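Local coordinates for protein 4-oxalmesaconate hydratase (Pseudomonas putida, PDB 5CGZ) that catalyses the zinc-dependent hydration of 4-carboxy-2-hydroxymuconate (the oxalomesaconate enol) to 4-carboxy-4-hydroxy-2-oxoadipate in the bacterial breakdown of gallate, at residues S8-D13 with R42-K47; F14-G19 with E193-Y198; K47-G52 with A57-A62. All blocks are in the same frame, centred on the assembly; numbering follows the deposited sequence.

Interaction 1 (S8-D13 with R42-K47); sequences SAHSAD and RGESAK. With ZN (zinc ion), chain C.
The zinc site of this MshB-family enzyme brings His-10, in the loop after strand 3-8, and Asp-13, at the start of helix 13-27, together with Glu-44, which reaches across from the loop ahead of helix 46-50. Direct hydrogen bonds between the two segments are absent; the metal does the joining. Zinc is bound by ND1 of His-10 at 2.1 Å, by OD1 of Asp-13 at 2.0 Å and by OE2 of Glu-44 at 2.0 Å. A water ligand stands farther out, 2.5 Å from the zinc, and His-123 completes the set of protein ligands. Sharing one metal brings His-10 ND1 and Glu-44 OE2 to 2.7 Å, a closeness imposed by the zinc and not a hydrogen bond. The glutamate runs extended beyond CG (chi2 -170°), which carries its carboxylate from the far loop to the metal; the carboxylate plane is turned 59° from the imidazole, and Glu-44 CG lies over the rim of one imidazole face, with Ala-9 CB over the centre of the opposite one. The second carboxylate oxygen, Glu-44 OE1, accepts from a water 3.1 Å away that in turn accepts from Ala-12 N at 3.0 Å, a second link between the segments, through a water that is not a zinc ligand. Second-shell groups hold the first: Asp-122 accepts from His-10 NE2, and Arg-17 forms a salt bridge with Asp-13 OD2. Two histidines and an aspartate on zinc, the first histidine and the aspartate in one short His-X-X-Asp sequence, are typical of PIG-L/MshB metalloenzymes, and here Glu-44 adds a fourth protein ligand.

Interaction 2 (F14-G19 with E193-Y198); sequences FVWRAG and EHLWEY
The indole of Trp-16 takes Leu-195 over one face of its six-membered ring, with CB 3.8 Å from the ring centroid and 26° off the normal, a CH-pi contact. This is helix-helix packing, between helix 13-27 of the Rossmann-like core and helix 193-212 late in the chain. At the edge of the Trp-16 ring, in plane, lies CD1 of Trp-196, 3.7 Å from Trp-16 CH2. The second indole is likewise met at its edge, so the two tryptophans join rim to rim and do not stack; one face of Trp-196 is covered near the rim by Glu-193 CA of its own helix. Although the CB of Trp-196 points away from helix 13-27, a chi2 near zero (1°) swings the CD1 edge back toward Trp-16, and the carbonyl of Met-189 takes the NE1 hydrogen. Tyr-199 meets the Trp-16 ring with planes about 25° apart, and Ile-186 packs against it as well. With an alanine at Trp-16, Leu-195 and the Trp-196 edge would probably lose the surface they rest on, opening a gap between the helices. Farther along the leucine, its CD1 settles 3.7 Å from Trp-16 CZ2.

Interaction 3 (K47-G52 with A57-A62); sequences KLWRKG and AKVKDA
Val-59 pushes its two methyls into the angle between Leu-48 and Trp-49, each branch meeting a different neighbour. The setting is a short helical hairpin: helix 46-50 folds back, through a loop, against the first turns of helix 56-74, and apolar side chains fill the seam. On one side CG1 of Val-59 lies 4.0 Å from CD1 of Leu-48. On the other, CG2 presses on the face of the Trp-49 indole, 4.2 Å from the centroid of the six-membered ring and 28° off its normal, in a CH-pi contact displaced toward the rim. The valine torsion makes this possible: with CG1 anti to the backbone N (chi1 177°), CG2 is placed beside that nitrogen, and the branches fork toward the two partners. The bump offered in return is Leu-48 CD1, which enters the shallow notch between Val-59 and Ala-62, one turn apart on helix 56-74, and comes 3.7 Å from Ala-62 CB. The small alanine lets the leucine tip lie close to that helix. Trp-49 is fixed at its polar corner by the NE1 hydrogen bond to Glu-41 O, and Gly-141 of the second subunit packs against the same residue. In the connecting loop, a water donates to Gly-52 O at 2.7 Å and accepts a weak, long bond of 3.5 Å from Lys-58 NZ, whose ammonium also bonds Glu-53 O.

Overall arrangement
From the N terminus, strand 3-8 leads into the first metal-binding loop and directly into helix 13-27, so residues 8-13 and 14-19 open interactions 1 and 2 in succession. Interaction 1 closes first, when the chain returns after strand 31-36, tying the two loops through zinc. Interaction 3 follows in series: it shares Lys-47 and closes a hairpin-like turn of a few residues, joining helix 46-50 to helix 56-74. Interaction 2 closes last, across 173 intervening residues, joining helix 13-27 to helix 193-212; it therefore crosses interaction 1 and encloses interaction 3. Interaction 1 touches both others, interaction 2 through Ser-8 and Phe-14 and interaction 3 through Ser-45 and Val-59.

Interaction 1 (S8-D13 with R42-K47)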
ATOM      1  N   SER A   8     -12.721  11.721 -21.447  1.00 29.31           N
ATOM      2  CA  SER A   8     -11.791  12.809 -21.177  1.00 32.12           C
ATOM      3  C   SER A   8     -12.451  13.858 -20.273  1.00 34.54           C
ATOM      4  O   SER A   8     -13.524  14.361 -20.608  1.00 36.41           O
ATOM      5  CB  SER A   8     -11.357  13.417 -22.519  1.00 31.47           C
ATOM      6  OG  SER A   8     -10.383  14.421 -22.374  1.00 34.92           O
ATOM      7  N   ALA A   9     -11.851  14.183 -19.127  1.00 31.54           N
ATOM      8  CA  ALA A   9     -12.480  15.161 -18.224  1.00 33.30           C
ATOM      9  C   ALA A   9     -12.591  16.541 -18.881  1.00 33.91           C
ATOM     10  O   ALA A   9     -13.629  17.203 -18.822  1.00 33.95           O
ATOM     11  CB  ALA A   9     -11.706  15.276 -16.921  1.00 30.01           C
ATOM     12  N   HIS A  10     -11.495  16.959 -19.497  1.00 32.14           N
ATOM     13  CA  HIS A  10     -11.408  18.235 -20.185  1.00 35.61           C
ATOM     14  C   HIS A  10     -11.066  17.936 -21.635  1.00 40.39           C
ATOM     15  O   HIS A  10     -10.455  16.910 -21.922  1.00 39.16           O
ATOM     16  CB  HIS A  10     -10.352  19.116 -19.525  1.00 28.85           C
ATOM     17  CG  HIS A  10     -10.464  19.154 -18.030  1.00 37.65           C
ATOM     18  ND1 HIS A  10      -9.520  18.590 -17.194  1.00 31.78           N
ATOM     19  CD2 HIS A  10     -11.428  19.657 -17.221  1.00 30.80           C
ATOM     20  CE1 HIS A  10      -9.888  18.765 -15.936  1.00 33.05           C
ATOM     21  NE2 HIS A  10     -11.045  19.407 -15.925  1.00 32.46           N
ATOM     22  N   SER A  11     -11.433  18.830 -22.543  1.00 34.68           N
ATOM     23  CA  SER A  11     -11.332  18.535 -23.970  1.00 37.72           C
ATOM     24  C   SER A  11      -9.908  18.212 -24.449  1.00 36.12           C
ATOM     25  O   SER A  11      -9.749  17.411 -25.356  1.00 38.15           O
ATOM     26  CB  SER A  11     -11.914  19.697 -24.794  1.00 37.00           C
ATOM     27  OG  SER A  11     -11.298  20.935 -24.480  1.00 41.63           O
ATOM     28  N   ALA A  12      -8.874  18.790 -23.836  1.00 33.02           N
ATOM     29  CA  ALA A  12      -7.504  18.555 -24.313  1.00 38.51           C
ATOM     30  C   ALA A  12      -6.892  17.224 -23.843  1.00 39.30           C
ATOM     31  O   ALA A  12      -5.941  16.710 -24.441  1.00 35.01           O
ATOM     32  CB  ALA A  12      -6.596  19.708 -23.895  1.00 38.38           C
ATOM     33  N   ASP A  13      -7.440  16.664 -22.777  1.00 34.88           N
ATOM     34  CA  ASP A  13      -6.821  15.505 -22.156  1.00 33.52           C
ATOM     35  C   ASP A  13      -6.651  14.308 -23.086  1.00 36.11           C
ATOM     36  O   ASP A  13      -5.614  13.652 -23.046  1.00 33.90           O
ATOM     37  CB  ASP A  13      -7.618  15.099 -20.922  1.00 30.26           C
ATOM     38  CG  ASP A  13      -7.295  15.973 -19.729  1.00 35.41           C
ATOM     39  OD1 ASP A  13      -8.218  16.591 -19.160  1.00 34.13           O
ATOM     40  OD2 ASP A  13      -6.100  16.033 -19.365  1.00 43.03           O
ATOM     41  N   ARG A  42     -12.364  26.663 -17.545  1.00 32.62           N
ATOM     42  CA  ARG A  42     -11.960  27.498 -16.410  1.00 31.87           C
ATOM     43  C   ARG A  42     -10.545  27.206 -15.892  1.00 41.03           C
ATOM     44  O   ARG A  42      -9.827  28.127 -15.492  1.00 35.75           O
ATOM     45  CB  ARG A  42     -12.969  27.351 -15.272  1.00 33.00           C
ATOM     46  CG  ARG A  42     -14.343  27.917 -15.629  1.00 37.60           C
ATOM     47  CD  ARG A  42     -15.479  27.111 -15.010  1.00 35.49           C
ATOM     48  NE  ARG A  42     -15.423  27.098 -13.550  1.00 36.16           N
ATOM     49  CZ  ARG A  42     -15.952  28.040 -12.773  1.00 41.53           C
ATOM     50  NH1 ARG A  42     -16.564  29.083 -13.321  1.00 35.13           N
ATOM     51  NH2 ARG A  42     -15.867  27.942 -11.452  1.00 32.78           N
ATOM     52  N   GLY A  43     -10.129  25.941 -15.903  1.00 36.74           N
ATOM     53  CA  GLY A  43      -8.854  25.583 -15.299  1.00 35.11           C
ATOM     54  C   GLY A  43      -7.743  25.109 -16.223  1.00 36.74           C
ATOM     55  O   GLY A  43      -6.623  24.893 -15.773  1.00 36.34           O
ATOM     56  N   GLU A  44      -8.042  24.922 -17.505  0.62 34.64           N
ATOM     57  CA  GLU A  44      -7.029  24.472 -18.460  0.62 36.16           C
ATOM     58  C   GLU A  44      -6.985  25.405 -19.678  0.62 39.82           C
ATOM     59  O   GLU A  44      -6.727  24.967 -20.801  0.62 39.18           O
ATOM     60  CB  GLU A  44      -7.296  23.019 -18.903  0.62 36.47           C
ATOM     61  CG  GLU A  44      -7.286  21.977 -17.759  0.62 36.57           C
ATOM     62  CD  GLU A  44      -7.312  20.517 -18.254  0.62 40.58           C
ATOM     63  OE1 GLU A  44      -7.580  20.286 -19.452  0.62 46.95           O
ATOM     64  OE2 GLU A  44      -7.053  19.592 -17.447  0.62 34.26           O
ATOM     65  N   SER A  45      -7.229  26.693 -19.450  1.00 37.05           N
ATOM     66  CA  SER A  45      -7.287  27.662 -20.546  1.00 38.95           C
ATOM     67  C   SER A  45      -6.656  29.011 -20.199  1.00 40.40           C
ATOM     68  O   SER A  45      -7.175  30.058 -20.580  1.00 37.34           O
ATOM     69  CB  SER A  45      -8.744  27.870 -20.963  1.00 33.90           C
ATOM     70  OG  SER A  45      -9.321  26.660 -21.431  1.00 36.33           O
ATOM     71  N   ALA A  46      -5.535  28.978 -19.486  1.00 36.62           N
ATOM     72  CA  ALA A  46      -4.902  30.192 -18.971  1.00 39.23           C
ATOM     73  C   ALA A  46      -4.547  31.205 -20.068  1.00 40.31           C
ATOM     74  O   ALA A  46      -4.782  32.401 -19.906  1.00 39.30           O
ATOM     75  CB  ALA A  46      -3.653  29.828 -18.170  1.00 35.74           C
ATOM     76  N   LYS A  47      -3.979  30.726 -21.172  1.00 41.61           N
ATOM     77  CA  LYS A  47      -3.600  31.605 -22.273  1.00 47.04           C
ATOM     78  C   LYS A  47      -4.782  32.440 -22.746  1.00 50.11           C
ATOM     79  O   LYS A  47      -4.657  33.648 -22.946  1.00 50.12           O
ATOM     80  CB  LYS A  47      -3.038  30.804 -23.441  1.00 46.96           C
ATOM     81  CG  LYS A  47      -1.612  30.325 -23.244  1.00 62.60           C
ATOM     82  CD  LYS A  47      -0.613  31.463 -23.364  1.00 72.61           C
ATOM     83  CE  LYS A  47       0.763  30.950 -23.792  1.00 72.99           C
ATOM     84  NZ  LYS A  47       1.357  30.023 -22.792  1.00 70.77           N
TER
HETATM   85 ZN    ZN C 301      -7.689  17.746 -17.621  1.00 35.03          ZN
HETATM   86  O   HOH W   1      -8.934  21.234 -22.052  1.00 40.87           O
HETATM   87  O   HOH W   2      -5.335  18.499 -17.940  1.00 47.84           O

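Interaction 2 (F14-G19 with E193-Y198)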
ATOM      1  N   PHE A  14      -7.640  14.014 -23.925  1.00 31.62           N
ATOM      2  CA  PHE A  14      -7.517  12.828 -24.762  1.00 34.60           C
ATOM      3  C   PHE A  14      -6.384  13.006 -25.768  1.00 32.93           C
ATOM      4  O   PHE A  14      -5.820  12.024 -26.240  1.00 34.60           O
ATOM      5  CB  PHE A  14      -8.846  12.487 -25.477  1.00 32.51           C
ATOM      6  CG  PHE A  14      -9.191  13.398 -26.636  1.00 32.98           C
ATOM      7  CD1 PHE A  14      -9.934  14.555 -26.435  1.00 32.94           C
ATOM      8  CD2 PHE A  14      -8.813  13.069 -27.932  1.00 30.61           C
ATOM      9  CE1 PHE A  14     -10.272  15.387 -27.508  1.00 35.75           C
ATOM     10  CE2 PHE A  14      -9.144  13.893 -29.014  1.00 35.94           C
ATOM     11  CZ  PHE A  14      -9.875  15.057 -28.801  1.00 33.09           C
ATOM     12  N   VAL A  15      -6.032  14.252 -26.076  1.00 34.31           N
ATOM     13  CA  VAL A  15      -4.955  14.495 -27.033  1.00 33.58           C
ATOM     14  C   VAL A  15      -3.590  14.213 -26.393  1.00 35.29           C
ATOM     15  O   VAL A  15      -2.808  13.443 -26.934  1.00 35.25           O
ATOM     16  CB  VAL A  15      -4.993  15.947 -27.592  1.00 37.45           C
ATOM     17  CG1 VAL A  15      -3.805  16.202 -28.518  1.00 34.08           C
ATOM     18  CG2 VAL A  15      -6.301  16.190 -28.335  1.00 35.65           C
ATOM     19  N   TRP A  16      -3.316  14.805 -25.232  1.00 36.48           N
ATOM     20  CA  TRP A  16      -2.037  14.563 -24.553  1.00 34.12           C
ATOM     21  C   TRP A  16      -1.838  13.098 -24.181  1.00 34.45           C
ATOM     22  O   TRP A  16      -0.738  12.555 -24.322  1.00 33.80           O
ATOM     23  CB  TRP A  16      -1.912  15.384 -23.266  1.00 34.01           C
ATOM     24  CG  TRP A  16      -2.215  16.851 -23.354  1.00 36.84           C
ATOM     25  CD1 TRP A  16      -3.178  17.528 -22.659  1.00 36.03           C
ATOM     26  CD2 TRP A  16      -1.529  17.831 -24.145  1.00 37.44           C
ATOM     27  NE1 TRP A  16      -3.140  18.866 -22.979  1.00 38.59           N
ATOM     28  CE2 TRP A  16      -2.140  19.078 -23.890  1.00 38.29           C
ATOM     29  CE3 TRP A  16      -0.457  17.775 -25.044  1.00 39.12           C
ATOM     30  CZ2 TRP A  16      -1.721  20.258 -24.506  1.00 37.41           C
ATOM     31  CZ3 TRP A  16      -0.039  18.949 -25.653  1.00 38.64           C
ATOM     32  CH2 TRP A  16      -0.673  20.172 -25.383  1.00 41.73           C
ATOM     33  N   ARG A  17      -2.905  12.467 -23.699  1.00 30.88           N
ATOM     34  CA  ARG A  17      -2.789  11.210 -22.951  1.00 32.59           C
ATOM     35  C   ARG A  17      -3.236   9.972 -23.712  1.00 33.84           C
ATOM     36  O   ARG A  17      -2.892   8.859 -23.321  1.00 30.53           O
ATOM     37  CB  ARG A  17      -3.603  11.307 -21.647  1.00 30.34           C
ATOM     38  CG  ARG A  17      -3.308  12.572 -20.887  1.00 31.30           C
ATOM     39  CD  ARG A  17      -3.965  12.681 -19.514  1.00 29.78           C
ATOM     40  NE  ARG A  17      -3.900  14.096 -19.168  1.00 36.26           N
ATOM     41  CZ  ARG A  17      -2.778  14.715 -18.816  1.00 36.37           C
ATOM     42  NH1 ARG A  17      -1.644  14.027 -18.693  1.00 32.05           N
ATOM     43  NH2 ARG A  17      -2.795  16.013 -18.569  1.00 37.84           N
ATOM     44  N   ALA A  18      -4.011  10.157 -24.781  1.00 29.61           N
ATOM     45  CA  ALA A  18      -4.605   9.022 -25.489  1.00 29.77           C
ATOM     46  C   ALA A  18      -4.492   9.115 -27.012  1.00 33.12           C
ATOM     47  O   ALA A  18      -4.999   8.243 -27.720  1.00 33.98           O
ATOM     48  CB  ALA A  18      -6.078   8.883 -25.095  1.00 29.40           C
ATOM     49  N   GLY A  19      -3.850  10.171 -27.514  1.00 30.87           N
ATOM     50  CA  GLY A  19      -3.767  10.396 -28.949  1.00 33.21           C
ATOM     51  C   GLY A  19      -3.194   9.201 -29.695  1.00 35.63           C
ATOM     52  O   GLY A  19      -3.742   8.768 -30.715  1.00 35.44           O
ATOM     53  N   GLU A 193       2.925  24.989 -26.551  1.00 41.84           N
ATOM     54  CA  GLU A 193       4.188  24.395 -26.982  1.00 46.43           C
ATOM     55  C   GLU A 193       4.996  23.698 -25.871  1.00 49.19           C
ATOM     56  O   GLU A 193       5.652  22.693 -26.128  1.00 45.86           O
ATOM     57  CB  GLU A 193       5.066  25.471 -27.636  1.00 42.94           C
ATOM     58  CG  GLU A 193       4.607  25.926 -29.028  1.00 56.51           C
ATOM     59  CD  GLU A 193       3.450  26.928 -29.002  1.00 50.55           C
ATOM     60  OE1 GLU A 193       2.894  27.206 -27.915  1.00 53.59           O
ATOM     61  OE2 GLU A 193       3.093  27.438 -30.085  1.00 61.56           O
ATOM     62  N   HIS A 194       4.967  24.231 -24.651  1.00 45.08           N
ATOM     63  CA  HIS A 194       5.678  23.597 -23.537  1.00 49.98           C
ATOM     64  C   HIS A 194       5.110  22.216 -23.257  1.00 41.71           C
ATOM     65  O   HIS A 194       5.856  21.286 -22.954  1.00 41.74           O
ATOM     66  CB  HIS A 194       5.610  24.451 -22.266  1.00 43.39           C
ATOM     67  CG  HIS A 194       6.523  25.641 -22.291  1.00 64.26           C
ATOM     68  ND1 HIS A 194       6.514  26.606 -21.313  1.00 68.96           N
ATOM     69  CD2 HIS A 194       7.469  26.010 -23.189  1.00 64.01           C
ATOM     70  CE1 HIS A 194       7.423  27.529 -21.603  1.00 68.64           C
ATOM     71  NE2 HIS A 194       8.011  27.190 -22.731  1.00 67.91           N
ATOM     72  N   LEU A 195       3.790  22.087 -23.360  1.00 38.22           N
ATOM     73  CA  LEU A 195       3.153  20.791 -23.198  1.00 37.66           C
ATOM     74  C   LEU A 195       3.408  19.888 -24.408  1.00 42.51           C
ATOM     75  O   LEU A 195       3.488  18.668 -24.246  1.00 40.37           O
ATOM     76  CB  LEU A 195       1.653  20.947 -22.954  1.00 38.98           C
ATOM     77  CG  LEU A 195       1.289  21.500 -21.575  1.00 45.42           C
ATOM     78  CD1 LEU A 195      -0.221  21.445 -21.369  1.00 37.74           C
ATOM     79  CD2 LEU A 195       2.023  20.744 -20.455  1.00 40.73           C
ATOM     80  N   TRP A 196       3.539  20.466 -25.607  1.00 39.46           N
ATOM     81  CA  TRP A 196       3.913  19.670 -26.780  1.00 38.45           C
ATOM     82  C   TRP A 196       5.211  18.948 -26.477  1.00 40.79           C
ATOM     83  O   TRP A 196       5.352  17.750 -26.727  1.00 37.25           O
ATOM     84  CB  TRP A 196       4.123  20.521 -28.037  1.00 38.59           C
ATOM     85  CG  TRP A 196       2.982  21.376 -28.482  1.00 41.39           C
ATOM     86  CD1 TRP A 196       1.764  21.514 -27.888  1.00 39.71           C
ATOM     87  CD2 TRP A 196       2.965  22.224 -29.637  1.00 38.66           C
ATOM     88  NE1 TRP A 196       0.986  22.402 -28.601  1.00 37.67           N
ATOM     89  CE2 TRP A 196       1.702  22.849 -29.679  1.00 40.44           C
ATOM     90  CE3 TRP A 196       3.900  22.517 -30.640  1.00 41.28           C
ATOM     91  CZ2 TRP A 196       1.347  23.750 -30.685  1.00 43.32           C
ATOM     92  CZ3 TRP A 196       3.543  23.412 -31.643  1.00 45.29           C
ATOM     93  CH2 TRP A 196       2.280  24.018 -31.654  1.00 40.84           C
ATOM     94  N   GLU A 197       6.162  19.710 -25.946  1.00 31.47           N
ATOM     95  CA  GLU A 197       7.491  19.201 -25.626  1.00 38.46           C
ATOM     96  C   GLU A 197       7.457  18.210 -24.471  1.00 34.23           C
ATOM     97  O   GLU A 197       8.144  17.195 -24.508  1.00 37.25           O
ATOM     98  CB  GLU A 197       8.435  20.357 -25.289  1.00 36.62           C
ATOM     99  CG  GLU A 197       8.788  21.214 -26.487  1.00 46.48           C
ATOM    100  CD  GLU A 197       9.073  22.667 -26.123  1.00 58.03           C
ATOM    101  OE1 GLU A 197       9.389  22.957 -24.944  1.00 51.89           O
ATOM    102  OE2 GLU A 197       8.972  23.523 -27.026  1.00 56.52           O
ATOM    103  N   TYR A 198       6.659  18.510 -23.449  1.00 33.29           N
ATOM    104  CA  TYR A 198       6.543  17.626 -22.300  1.00 34.39           C
ATOM    105  C   TYR A 198       6.025  16.254 -22.731  1.00 33.13           C
ATOM    106  O   TYR A 198       6.578  15.228 -22.343  1.00 31.54           O
ATOM    107  CB  TYR A 198       5.619  18.243 -21.255  1.00 27.34           C
ATOM    108  CG  TYR A 198       5.524  17.489 -19.943  1.00 33.37           C
ATOM    109  CD1 TYR A 198       4.567  16.491 -19.751  1.00 30.58           C
ATOM    110  CD2 TYR A 198       6.371  17.800 -18.881  1.00 30.61           C
ATOM    111  CE1 TYR A 198       4.467  15.804 -18.526  1.00 32.05           C
ATOM    112  CE2 TYR A 198       6.284  17.126 -17.663  1.00 35.36           C
ATOM    113  CZ  TYR A 198       5.329  16.135 -17.487  1.00 39.30           C
ATOM    114  OH  TYR A 198       5.250  15.481 -16.267  1.00 35.75           O
TER

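Interaction 3 (K47-G52 with A57-A62)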
ATOM      1  N   LYS A  47      -3.979  30.726 -21.172  1.00 41.61           N
ATOM      2  CA  LYS A  47      -3.600  31.605 -22.273  1.00 47.04           C
ATOM      3  C   LYS A  47      -4.782  32.440 -22.746  1.00 50.11           C
ATOM      4  O   LYS A  47      -4.657  33.648 -22.946  1.00 50.12           O
ATOM      5  CB  LYS A  47      -3.038  30.804 -23.441  1.00 46.96           C
ATOM      6  CG  LYS A  47      -1.612  30.325 -23.244  1.00 62.60           C
ATOM      7  CD  LYS A  47      -0.613  31.463 -23.364  1.00 72.61           C
ATOM      8  CE  LYS A  47       0.763  30.950 -23.792  1.00 72.99           C
ATOM      9  NZ  LYS A  47       1.357  30.023 -22.792  1.00 70.77           N
ATOM     10  N   LEU A  48      -5.935  31.800 -22.904  1.00 44.67           N
ATOM     11  CA  LEU A  48      -7.121  32.519 -23.349  1.00 43.41           C
ATOM     12  C   LEU A  48      -7.581  33.543 -22.316  1.00 47.41           C
ATOM     13  O   LEU A  48      -7.922  34.669 -22.671  1.00 50.81           O
ATOM     14  CB  LEU A  48      -8.254  31.543 -23.682  1.00 38.29           C
ATOM     15  CG  LEU A  48      -7.979  30.730 -24.948  1.00 45.64           C
ATOM     16  CD1 LEU A  48      -9.129  29.800 -25.275  1.00 36.90           C
ATOM     17  CD2 LEU A  48      -7.701  31.676 -26.108  1.00 48.10           C
ATOM     18  N   TRP A  49      -7.582  33.172 -21.039  1.00 42.63           N
ATOM     19  CA  TRP A  49      -8.048  34.098 -20.007  1.00 41.10           C
ATOM     20  C   TRP A  49      -7.144  35.325 -19.887  1.00 41.35           C
ATOM     21  O   TRP A  49      -7.571  36.366 -19.396  1.00 44.03           O
ATOM     22  CB  TRP A  49      -8.171  33.388 -18.654  1.00 37.36           C
ATOM     23  CG  TRP A  49      -9.362  32.486 -18.622  1.00 40.11           C
ATOM     24  CD1 TRP A  49      -9.366  31.118 -18.615  1.00 37.39           C
ATOM     25  CD2 TRP A  49     -10.737  32.892 -18.646  1.00 38.28           C
ATOM     26  NE1 TRP A  49     -10.662  30.652 -18.611  1.00 39.02           N
ATOM     27  CE2 TRP A  49     -11.522  31.722 -18.631  1.00 39.34           C
ATOM     28  CE3 TRP A  49     -11.381  34.138 -18.670  1.00 42.34           C
ATOM     29  CZ2 TRP A  49     -12.918  31.757 -18.638  1.00 40.35           C
ATOM     30  CZ3 TRP A  49     -12.767  34.172 -18.678  1.00 42.37           C
ATOM     31  CH2 TRP A  49     -13.521  32.989 -18.659  1.00 40.42           C
ATOM     32  N   ARG A  50      -5.907  35.201 -20.354  1.00 43.02           N
ATOM     33  CA  ARG A  50      -4.970  36.315 -20.324  1.00 50.04           C
ATOM     34  C   ARG A  50      -5.218  37.329 -21.452  1.00 49.79           C
ATOM     35  O   ARG A  50      -4.744  38.463 -21.388  1.00 51.53           O
ATOM     36  CB  ARG A  50      -3.540  35.788 -20.381  1.00 43.66           C
ATOM     37  CG  ARG A  50      -3.119  35.099 -19.095  1.00 46.92           C
ATOM     38  CD  ARG A  50      -1.841  34.322 -19.280  1.00 44.12           C
ATOM     39  NE  ARG A  50      -1.576  33.441 -18.145  1.00 45.91           N
ATOM     40  CZ  ARG A  50      -0.587  32.554 -18.115  1.00 48.28           C
ATOM     41  NH1 ARG A  50       0.224  32.437 -19.157  1.00 47.70           N
ATOM     42  NH2 ARG A  50      -0.409  31.782 -17.051  1.00 47.18           N
ATOM     43  N   LYS A  51      -5.958  36.927 -22.478  1.00 48.85           N
ATOM     44  CA  LYS A  51      -6.430  37.876 -23.482  1.00 51.49           C
ATOM     45  C   LYS A  51      -7.531  38.738 -22.874  1.00 57.80           C
ATOM     46  O   LYS A  51      -8.112  38.392 -21.844  1.00 62.15           O
ATOM     47  CB  LYS A  51      -6.953  37.157 -24.727  1.00 46.07           C
ATOM     48  CG  LYS A  51      -5.919  36.340 -25.487  1.00 47.44           C
ATOM     49  CD  LYS A  51      -6.581  35.617 -26.656  1.00 60.57           C
ATOM     50  CE  LYS A  51      -5.566  35.158 -27.704  1.00 78.34           C
ATOM     51  NZ  LYS A  51      -4.569  34.179 -27.177  1.00 73.57           N
ATOM     52  N   GLY A  52      -7.831  39.857 -23.516  1.00 68.58           N
ATOM     53  CA  GLY A  52      -8.865  40.739 -23.010  1.00 71.31           C
ATOM     54  C   GLY A  52     -10.266  40.311 -23.401  1.00 66.12           C
ATOM     55  O   GLY A  52     -10.470  39.680 -24.442  1.00 65.52           O
ATOM     56  N   ALA A  57     -17.896  31.191 -22.708  1.00 45.65           N
ATOM     57  CA  ALA A  57     -18.463  30.793 -23.996  1.00 42.76           C
ATOM     58  C   ALA A  57     -17.402  30.872 -25.081  1.00 40.00           C
ATOM     59  O   ALA A  57     -17.290  29.973 -25.918  1.00 41.18           O
ATOM     60  CB  ALA A  57     -19.668  31.661 -24.357  1.00 45.73           C
ATOM     61  N   LYS A  58     -16.607  31.937 -25.056  1.00 37.13           N
ATOM     62  CA  LYS A  58     -15.542  32.078 -26.038  1.00 39.26           C
ATOM     63  C   LYS A  58     -14.475  31.004 -25.845  1.00 44.12           C
ATOM     64  O   LYS A  58     -13.956  30.451 -26.819  1.00 41.34           O
ATOM     65  CB  LYS A  58     -14.897  33.460 -25.961  1.00 45.34           C
ATOM     66  CG  LYS A  58     -15.767  34.625 -26.461  1.00 48.77           C
ATOM     67  CD  LYS A  58     -14.880  35.856 -26.653  1.00 53.21           C
ATOM     68  CE  LYS A  58     -15.622  37.167 -26.487  1.00 62.07           C
ATOM     69  NZ  LYS A  58     -14.651  38.294 -26.597  1.00 67.83           N
ATOM     70  N   VAL A  59     -14.144  30.706 -24.590  1.00 40.62           N
ATOM     71  CA  VAL A  59     -13.141  29.676 -24.323  1.00 38.02           C
ATOM     72  C   VAL A  59     -13.632  28.323 -24.825  1.00 35.64           C
ATOM     73  O   VAL A  59     -12.907  27.614 -25.533  1.00 37.66           O
ATOM     74  CB  VAL A  59     -12.791  29.586 -22.829  1.00 39.56           C
ATOM     75  CG1 VAL A  59     -11.799  28.445 -22.587  1.00 31.25           C
ATOM     76  CG2 VAL A  59     -12.199  30.901 -22.365  1.00 36.47           C
ATOM     77  N   LYS A  60     -14.876  27.987 -24.495  1.00 33.17           N
ATOM     78  CA  LYS A  60     -15.456  26.719 -24.936  1.00 36.80           C
ATOM     79  C   LYS A  60     -15.416  26.575 -26.459  1.00 44.39           C
ATOM     80  O   LYS A  60     -15.123  25.488 -26.979  1.00 41.51           O
ATOM     81  CB  LYS A  60     -16.899  26.576 -24.436  1.00 37.63           C
ATOM     82  CG  LYS A  60     -17.052  26.434 -22.918  1.00 36.69           C
ATOM     83  CD  LYS A  60     -18.525  26.210 -22.563  1.00 34.38           C
ATOM     84  CE  LYS A  60     -18.769  26.282 -21.072  1.00 39.24           C
ATOM     85  NZ  LYS A  60     -20.185  25.948 -20.762  1.00 38.80           N
ATOM     86  N   ASP A  61     -15.712  27.661 -27.173  1.00 42.82           N
ATOM     87  CA  ASP A  61     -15.684  27.622 -28.636  1.00 44.36           C
ATOM     88  C   ASP A  61     -14.291  27.289 -29.135  1.00 40.02           C
ATOM     89  O   ASP A  61     -14.124  26.444 -30.015  1.00 41.81           O
ATOM     90  CB  ASP A  61     -16.144  28.955 -29.249  1.00 46.76           C
ATOM     91  CG  ASP A  61     -17.639  29.181 -29.113  1.00 52.53           C
ATOM     92  OD1 ASP A  61     -18.384  28.194 -28.899  1.00 57.88           O
ATOM     93  OD2 ASP A  61     -18.068  30.349 -29.225  1.00 62.71           O
ATOM     94  N   ALA A  62     -13.286  27.962 -28.580  1.00 36.91           N
ATOM     95  CA  ALA A  62     -11.910  27.709 -28.988  1.00 37.31           C
ATOM     96  C   ALA A  62     -11.509  26.257 -28.668  1.00 42.48           C
ATOM     97  O   ALA A  62     -10.944  25.554 -29.512  1.00 45.05           O
ATOM     98  CB  ALA A  62     -10.968  28.701 -28.313  1.00 34.37           C
TER
HETATM   99  O   HOH W   3     -11.188  38.497 -26.754  1.00 67.94           O